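PDB 2FI1: hydrolase, haloacid dehalogenase-like family from Streptococcus pneumoniae, which probably acts as a metal-dependent hydrolase of the haloacid dehalogenase-like family. Local coordinates for residues Glu141-Leu146 / Ile165-Ala170; Tyr150-Gly155 / Ala171-His176. All coordinates share one frame; numbering follows the deposited sequence.

From the N terminus, strand 8-11 lies at the middle of a five-stranded parallel sheet, and both contacts belong to the later part of the chain beside it. Contact 1 joins helix 141-149 to helix 162-170 and closes a loop that takes in strand 155-159. Contact 2 begins where the first of these helices ends: residues 150-155 meet residues 171-176, which run from the end of the second helix into the edge strand 174-177. The segments therefore cross along the chain, helix to helix and then turn to strand, with centres about 8 Å apart. Where they meet, the carbonyl of Gly168 probably accepts a hydrogen bond from Leu173 N.

Contact 1 of 2, residues Glu141-Leu146 / Ile165-Ala170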
ATOM      1  N   GLU A 141      14.782   9.247  -6.549  1.00 10.15           N
ATOM      2  CA  GLU A 141      14.378  10.208  -7.577  1.00 10.59           C
ATOM      3  C   GLU A 141      12.970  10.794  -7.387  1.00  9.79           C
ATOM      4  O   GLU A 141      12.794  12.007  -7.421  1.00 10.14           O
ATOM      5  CB  GLU A 141      14.492   9.580  -8.977  1.00 10.94           C
ATOM      6  CG  GLU A 141      14.211  10.558 -10.097  1.00 12.16           C
ATOM      7  CD  GLU A 141      14.402   9.957 -11.468  1.00 13.54           C
ATOM      8  OE1 GLU A 141      13.867   8.873 -11.740  1.00 12.48           O
ATOM      9  OE2 GLU A 141      15.095  10.594 -12.292  1.00 21.21           O
ATOM     10  N   SER A 142      11.969   9.939  -7.197  1.00  9.25           N
ATOM     11  CA  SER A 142      10.599  10.428  -7.079  1.00  9.36           C
ATOM     12  C   SER A 142      10.373  11.236  -5.807  1.00  9.81           C
ATOM     13  O   SER A 142       9.663  12.241  -5.837  1.00 10.22           O
ATOM     14  CB  SER A 142       9.577   9.289  -7.185  1.00  9.24           C
ATOM     15  OG  SER A 142       9.810   8.264  -6.250  1.00  9.61           O
ATOM     16  N   MET A 143      10.997  10.829  -4.710  1.00 10.69           N
ATOM     17  CA  MET A 143      10.820  11.587  -3.464  1.00 11.37           C
ATOM     18  C   MET A 143      11.610  12.913  -3.509  1.00 11.39           C
ATOM     19  O   MET A 143      11.132  13.905  -2.985  1.00 11.14           O
ATOM     20  CB  MET A 143      11.070  10.725  -2.211  1.00 12.32           C
ATOM     21  CG  MET A 143       9.806   9.840  -1.701  1.00 13.67           C
ATOM     22  SD  MET A 143      10.442   8.692  -0.555  1.00 12.95           S
ATOM     23  CE  MET A 143       9.393   7.295  -0.973  1.00 13.66           C
ATOM     24  N   LEU A 144      12.756  12.946  -4.192  1.00 11.36           N
ATOM     25  CA  LEU A 144      13.473  14.212  -4.401  1.00 11.46           C
ATOM     26  C   LEU A 144      12.678  15.155  -5.302  1.00 11.44           C
ATOM     27  O   LEU A 144      12.687  16.372  -5.111  1.00 11.38           O
ATOM     28  CB  LEU A 144      14.864  13.964  -4.992  1.00 11.69           C
ATOM     29  CG  LEU A 144      15.866  13.343  -4.012  1.00 12.71           C
ATOM     30  CD1 LEU A 144      17.105  12.838  -4.731  1.00 13.74           C
ATOM     31  CD2 LEU A 144      16.252  14.326  -2.904  1.00 13.62           C
ATOM     32  N   TYR A 145      11.989  14.599  -6.290  1.00 10.82           N
ATOM     33  CA  TYR A 145      11.099  15.387  -7.143  1.00 10.72           C
ATOM     34  C   TYR A 145      10.022  16.067  -6.294  1.00 10.64           C
ATOM     35  O   TYR A 145       9.748  17.255  -6.457  1.00 10.78           O
ATOM     36  CB  TYR A 145      10.460  14.504  -8.228  1.00 10.99           C
ATOM     37  CG  TYR A 145       9.133  14.983  -8.770  1.00 10.44           C
ATOM     38  CD1 TYR A 145       9.061  15.985  -9.724  1.00 11.10           C
ATOM     39  CD2 TYR A 145       7.936  14.392  -8.360  1.00  9.54           C
ATOM     40  CE1 TYR A 145       7.844  16.407 -10.237  1.00 11.05           C
ATOM     41  CE2 TYR A 145       6.717  14.801  -8.857  1.00 10.58           C
ATOM     42  CZ  TYR A 145       6.666  15.812  -9.808  1.00 11.21           C
ATOM     43  OH  TYR A 145       5.471  16.241 -10.328  1.00 12.01           O
ATOM     44  N   LEU A 146       9.389  15.308  -5.402  1.00 10.54           N
ATOM     45  CA  LEU A 146       8.361  15.876  -4.536  1.00 10.05           C
ATOM     46  C   LEU A 146       8.938  16.911  -3.576  1.00 10.88           C
ATOM     47  O   LEU A 146       8.338  17.961  -3.348  1.00 10.27           O
ATOM     48  CB  LEU A 146       7.640  14.781  -3.747  1.00  9.75           C
ATOM     49  CG  LEU A 146       6.708  13.867  -4.546  1.00  9.95           C
ATOM     50  CD1 LEU A 146       6.188  12.756  -3.642  1.00  9.98           C
ATOM     51  CD2 LEU A 146       5.571  14.646  -5.192  1.00 10.25           C
ATOM     52  N   ILE A 165      11.862   2.849   3.155  1.00  9.35           N
ATOM     53  CA  ILE A 165      12.742   3.476   4.127  1.00 10.00           C
ATOM     54  C   ILE A 165      14.017   3.963   3.455  1.00  9.67           C
ATOM     55  O   ILE A 165      14.475   5.082   3.687  1.00  9.44           O
ATOM     56  CB  ILE A 165      13.118   2.480   5.272  1.00 10.04           C
ATOM     57  CG1 ILE A 165      11.875   1.895   5.960  1.00 11.61           C
ATOM     58  CG2 ILE A 165      14.073   3.125   6.274  1.00 11.53           C
ATOM     59  CD1 ILE A 165      10.867   2.892   6.393  1.00 12.71           C
ATOM     60  N   GLU A 166      14.592   3.116   2.610  1.00  9.35           N
ATOM     61  CA  GLU A 166      15.838   3.468   1.925  1.00  9.71           C
ATOM     62  C   GLU A 166      15.648   4.661   0.998  1.00  9.63           C
ATOM     63  O   GLU A 166      16.504   5.545   0.945  1.00  9.66           O
ATOM     64  CB  GLU A 166      16.384   2.258   1.172  1.00 10.17           C
ATOM     65  CG  GLU A 166      16.885   1.171   2.130  1.00 11.33           C
ATOM     66  CD  GLU A 166      16.973  -0.218   1.529  1.00 15.31           C
ATOM     67  OE1 GLU A 166      16.521  -0.432   0.388  1.00 16.20           O
ATOM     68  OE2 GLU A 166      17.487  -1.120   2.237  1.00 16.72           O
ATOM     69  N   ALA A 167      14.533   4.711   0.271  1.00  9.20           N
ATOM     70  CA  ALA A 167      14.260   5.860  -0.591  1.00  9.43           C
ATOM     71  C   ALA A 167      14.111   7.131   0.223  1.00  9.87           C
ATOM     72  O   ALA A 167      14.666   8.180  -0.122  1.00  9.71           O
ATOM     73  CB  ALA A 167      13.019   5.634  -1.447  1.00  9.69           C
ATOM     74  N   GLY A 168      13.352   7.045   1.310  1.00  9.57           N
ATOM     75  CA  GLY A 168      13.144   8.214   2.166  1.00 10.22           C
ATOM     76  C   GLY A 168      14.455   8.732   2.731  1.00 10.82           C
ATOM     77  O   GLY A 168      14.725   9.937   2.685  1.00 11.58           O
ATOM     78  N   GLN A 169      15.266   7.833   3.277  1.00 11.77           N
ATOM     79  CA  GLN A 169      16.566   8.214   3.855  1.00 13.60           C
ATOM     80  C   GLN A 169      17.435   8.889   2.798  1.00 13.49           C
ATOM     81  O   GLN A 169      18.055   9.927   3.055  1.00 13.82           O
ATOM     82  CB  GLN A 169      17.315   6.988   4.397  1.00 14.38           C
ATOM     83  CG  GLN A 169      16.782   6.398   5.679  1.00 16.69           C
ATOM     84  CD  GLN A 169      17.563   5.152   6.137  1.00 16.51           C
ATOM     85  OE1 GLN A 169      17.770   4.194   5.373  1.00 20.51           O
ATOM     86  NE2 GLN A 169      17.977   5.158   7.387  1.00 21.82           N
ATOM     87  N   ALA A 170      17.486   8.302   1.606  1.00 13.22           N
ATOM     88  CA  ALA A 170      18.330   8.833   0.526  1.00 13.67           C
ATOM     89  C   ALA A 170      17.840  10.188   0.016  1.00 14.16           C
ATOM     90  O   ALA A 170      18.595  10.941  -0.614  1.00 15.73           O
ATOM     91  CB  ALA A 170      18.406   7.841  -0.608  1.00 13.42           C
TER
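Met143 reaches across from helix 141-149 and sets its thioether against the backbone of Gly168 and the methyl of Ala167 on helix 162-170. Met143 SD lies 3.8 Å from Gly168 N and almost as near to Gly168 CA. Beyond the sulfur the chain bends (chi3 -144°), which brings the methyl end over to the neighbouring residue, where Met143 CE meets Ala167 CB at 4.0 Å. The sulfur spans both residues, while the methyl adds to the contact at Ala167, all in van der Waals contact, and all three residues are buried. The two segments have their closest CA pair here, with Met143 CA 7.0 Å from Gly168 CA. On the outer side the packing is much looser. Leu144 leans its branched end in this direction, but its side chain comes no nearer than 4.7 Å, and both it and Ala170 are exposed. Inward, Met143 also rests on Ile10 of the central strand 8-11, while Leu146 packs on Ile10 and Phe102. Two helices linked through a parallel strand and packed beside the central sheet are characteristic of the Rossmann-like core of haloacid dehalogenase-family hydrolases.

Contact 2 of 2, residues Tyr150-Gly155 / Ala171-His176; sequences YQISSG and AGLDTH
Leu173 and Ile152 turn their methyl branches toward one another next to Gly155, with Ile152 CG2 meeting Leu173 CD2 at 4.2 Å. Ile152 offers its short branch, CG2, which stands anti to the backbone N; the longer branch lies beside that N, and its extended end (chi2 178°) brings CD1 against Leu146 O. In Leu173, CG is anti to the carbonyl carbon (chi1 -57°), an orientation that swings the isobutyl end toward Ile152 although the first bond of the side chain does not point that way. Gly155 contributes only backbone here, and its carbonyl oxygen also packs against Leu173 CB. Both apolar side chains reach Ile10 of the central strand, and Leu173 touches Val157 as well. This is the edge of the parallel sheet of a Rossmann-like fold, where strand 155-159 starts beside the incoming strand 174-177. The pairing is slack at this first step: Asp174 N gives Gly155 O only a weak bond of 3.5 Å, with an N-H...O angle of 129°. A water bridges the same two atoms more closely, donating to Gly155 O at 2.6 Å and accepting from Asp174 N at 2.8 Å. Asp174 points its CB toward the glycine, 3.9 Å from Gly155 O, while its carboxylate oxygen OD2 is hydrogen-bonded to the hydroxyl of Tyr6.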
ATOM      1  N   TYR A 150       7.470  20.601  -4.091  1.00 11.74           N
ATOM      2  CA  TYR A 150       6.597  21.024  -2.997  1.00 11.27           C
ATOM      3  C   TYR A 150       7.382  21.628  -1.836  1.00 11.47           C
ATOM      4  O   TYR A 150       6.816  21.954  -0.793  1.00 11.75           O
ATOM      5  CB  TYR A 150       5.687  19.858  -2.561  1.00 10.97           C
ATOM      6  CG  TYR A 150       4.705  19.523  -3.660  1.00 10.51           C
ATOM      7  CD1 TYR A 150       3.603  20.323  -3.888  1.00 10.69           C
ATOM      8  CD2 TYR A 150       4.913  18.435  -4.512  1.00 10.53           C
ATOM      9  CE1 TYR A 150       2.720  20.051  -4.919  1.00 11.11           C
ATOM     10  CE2 TYR A 150       4.031  18.154  -5.540  1.00 10.20           C
ATOM     11  CZ  TYR A 150       2.940  18.967  -5.743  1.00 10.11           C
ATOM     12  OH  TYR A 150       2.038  18.741  -6.760  1.00 11.12           O
ATOM     13  N   GLN A 151       8.680  21.818  -2.041  1.00 11.61           N
ATOM     14  CA  GLN A 151       9.527  22.530  -1.082  1.00 11.79           C
ATOM     15  C   GLN A 151       9.305  21.988   0.329  1.00 11.65           C
ATOM     16  O   GLN A 151       8.960  22.696   1.277  1.00 11.66           O
ATOM     17  CB  GLN A 151       9.294  24.034  -1.218  1.00 12.34           C
ATOM     18  CG  GLN A 151       9.871  24.539  -2.529  1.00 13.32           C
ATOM     19  CD  GLN A 151       9.529  25.973  -2.817  1.00 14.91           C
ATOM     20  OE1 GLN A 151       8.384  26.299  -3.127  1.00 16.74           O
ATOM     21  NE2 GLN A 151      10.536  26.844  -2.743  1.00 16.21           N
ATOM     22  N   ILE A 152       9.529  20.683   0.443  1.00 10.97           N
ATOM     23  CA  ILE A 152       9.277  19.940   1.662  1.00 10.70           C
ATOM     24  C   ILE A 152      10.448  20.094   2.632  1.00 11.14           C
ATOM     25  O   ILE A 152      11.554  19.615   2.360  1.00 12.36           O
ATOM     26  CB  ILE A 152       9.047  18.425   1.341  1.00 10.22           C
ATOM     27  CG1 ILE A 152       7.837  18.255   0.417  1.00  9.61           C
ATOM     28  CG2 ILE A 152       8.871  17.630   2.622  1.00 10.56           C
ATOM     29  CD1 ILE A 152       7.557  16.814   0.005  1.00 10.48           C
ATOM     30  N   SER A 153      10.191  20.737   3.772  1.00 11.89           N
ATOM     31  CA  SER A 153      11.188  20.899   4.842  1.00 12.01           C
ATOM     32  C   SER A 153      10.940  20.019   6.065  1.00 12.30           C
ATOM     33  O   SER A 153      11.840  19.818   6.884  1.00 12.94           O
ATOM     34  CB  SER A 153      11.199  22.352   5.312  1.00 12.41           C
ATOM     35  OG  SER A 153       9.907  22.721   5.762  1.00 12.74           O
ATOM     36  N   SER A 154       9.713  19.526   6.215  1.00 11.90           N
ATOM     37  CA  SER A 154       9.334  18.709   7.361  1.00 12.55           C
ATOM     38  C   SER A 154       8.489  17.561   6.844  1.00 11.83           C
ATOM     39  O   SER A 154       7.258  17.622   6.868  1.00 12.93           O
ATOM     40  CB  SER A 154       8.545  19.545   8.368  1.00 13.02           C
ATOM     41  OG  SER A 154       8.149  18.761   9.470  1.00 16.43           O
ATOM     42  N   GLY A 155       9.163  16.520   6.370  1.00 10.62           N
ATOM     43  CA  GLY A 155       8.491  15.418   5.686  1.00  9.90           C
ATOM     44  C   GLY A 155       8.743  14.077   6.337  1.00  9.63           C
ATOM     45  O   GLY A 155       9.832  13.805   6.847  1.00 10.38           O
ATOM     46  N   ALA A 171      16.576  10.497   0.279  1.00 13.44           N
ATOM     47  CA  ALA A 171      15.996  11.783  -0.078  1.00 13.42           C
ATOM     48  C   ALA A 171      16.116  12.808   1.052  1.00 13.44           C
ATOM     49  O   ALA A 171      15.630  13.928   0.909  1.00 13.96           O
ATOM     50  CB  ALA A 171      14.534  11.597  -0.466  1.00 13.16           C
ATOM     51  N   GLY A 172      16.745  12.418   2.158  1.00 13.25           N
ATOM     52  CA  GLY A 172      16.935  13.301   3.310  1.00 13.40           C
ATOM     53  C   GLY A 172      15.715  13.485   4.193  1.00 13.59           C
ATOM     54  O   GLY A 172      15.638  14.456   4.944  1.00 14.33           O
ATOM     55  N   LEU A 173      14.769  12.547   4.134  1.00 13.10           N
ATOM     56  CA  LEU A 173      13.530  12.661   4.882  1.00 12.91           C
ATOM     57  C   LEU A 173      13.494  11.642   6.010  1.00 12.25           C
ATOM     58  O   LEU A 173      14.086  10.574   5.918  1.00 13.18           O
ATOM     59  CB  LEU A 173      12.334  12.450   3.948  1.00 12.87           C
ATOM     60  CG  LEU A 173      12.270  13.402   2.753  1.00 14.40           C
ATOM     61  CD1 LEU A 173      11.279  12.910   1.717  1.00 15.42           C
ATOM     62  CD2 LEU A 173      11.923  14.803   3.228  1.00 16.45           C
ATOM     63  N   ASP A 174      12.777  11.975   7.079  1.00 12.08           N
ATOM     64  CA  ASP A 174      12.510  10.998   8.119  1.00 10.97           C
ATOM     65  C   ASP A 174      11.597   9.910   7.569  1.00  9.97           C
ATOM     66  O   ASP A 174      10.858  10.126   6.601  1.00  9.05           O
ATOM     67  CB  ASP A 174      11.868  11.654   9.339  1.00 11.52           C
ATOM     68  CG  ASP A 174      12.859  12.451  10.176  1.00 13.01           C
ATOM     69  OD1 ASP A 174      14.053  12.549   9.806  1.00 15.28           O
ATOM     70  OD2 ASP A 174      12.422  12.976  11.219  1.00 15.81           O
ATOM     71  N   THR A 175      11.656   8.745   8.199  1.00  9.17           N
ATOM     72  CA  THR A 175      10.898   7.590   7.746  1.00  8.95           C
ATOM     73  C   THR A 175      10.140   6.897   8.878  1.00  9.16           C
ATOM     74  O   THR A 175      10.493   7.024  10.055  1.00  9.74           O
ATOM     75  CB  THR A 175      11.812   6.563   7.047  1.00  9.35           C
ATOM     76  OG1 THR A 175      12.743   6.020   7.987  1.00 10.94           O
ATOM     77  CG2 THR A 175      12.559   7.192   5.890  1.00  9.38           C
ATOM     78  N   HIS A 176       9.106   6.154   8.497  1.00  8.07           N
ATOM     79  CA  HIS A 176       8.385   5.296   9.409  1.00  8.29           C
ATOM     80  C   HIS A 176       8.104   3.976   8.715  1.00  8.04           C
ATOM     81  O   HIS A 176       7.504   3.943   7.653  1.00  8.01           O
ATOM     82  CB  HIS A 176       7.066   5.941   9.840  1.00  8.69           C
ATOM     83  CG  HIS A 176       6.269   5.091  10.778  1.00  8.32           C
ATOM     84  ND1 HIS A 176       6.543   5.024  12.126  1.00  8.70           N
ATOM     85  CD2 HIS A 176       5.241   4.235  10.558  1.00  8.76           C
ATOM     86  CE1 HIS A 176       5.701   4.180  12.699  1.00  8.03           C
ATOM     87  NE2 HIS A 176       4.903   3.685  11.770  1.00  8.34           N
TER
HETATM   88  O   HOH W   1      12.181  14.588   7.756  1.00 23.60           O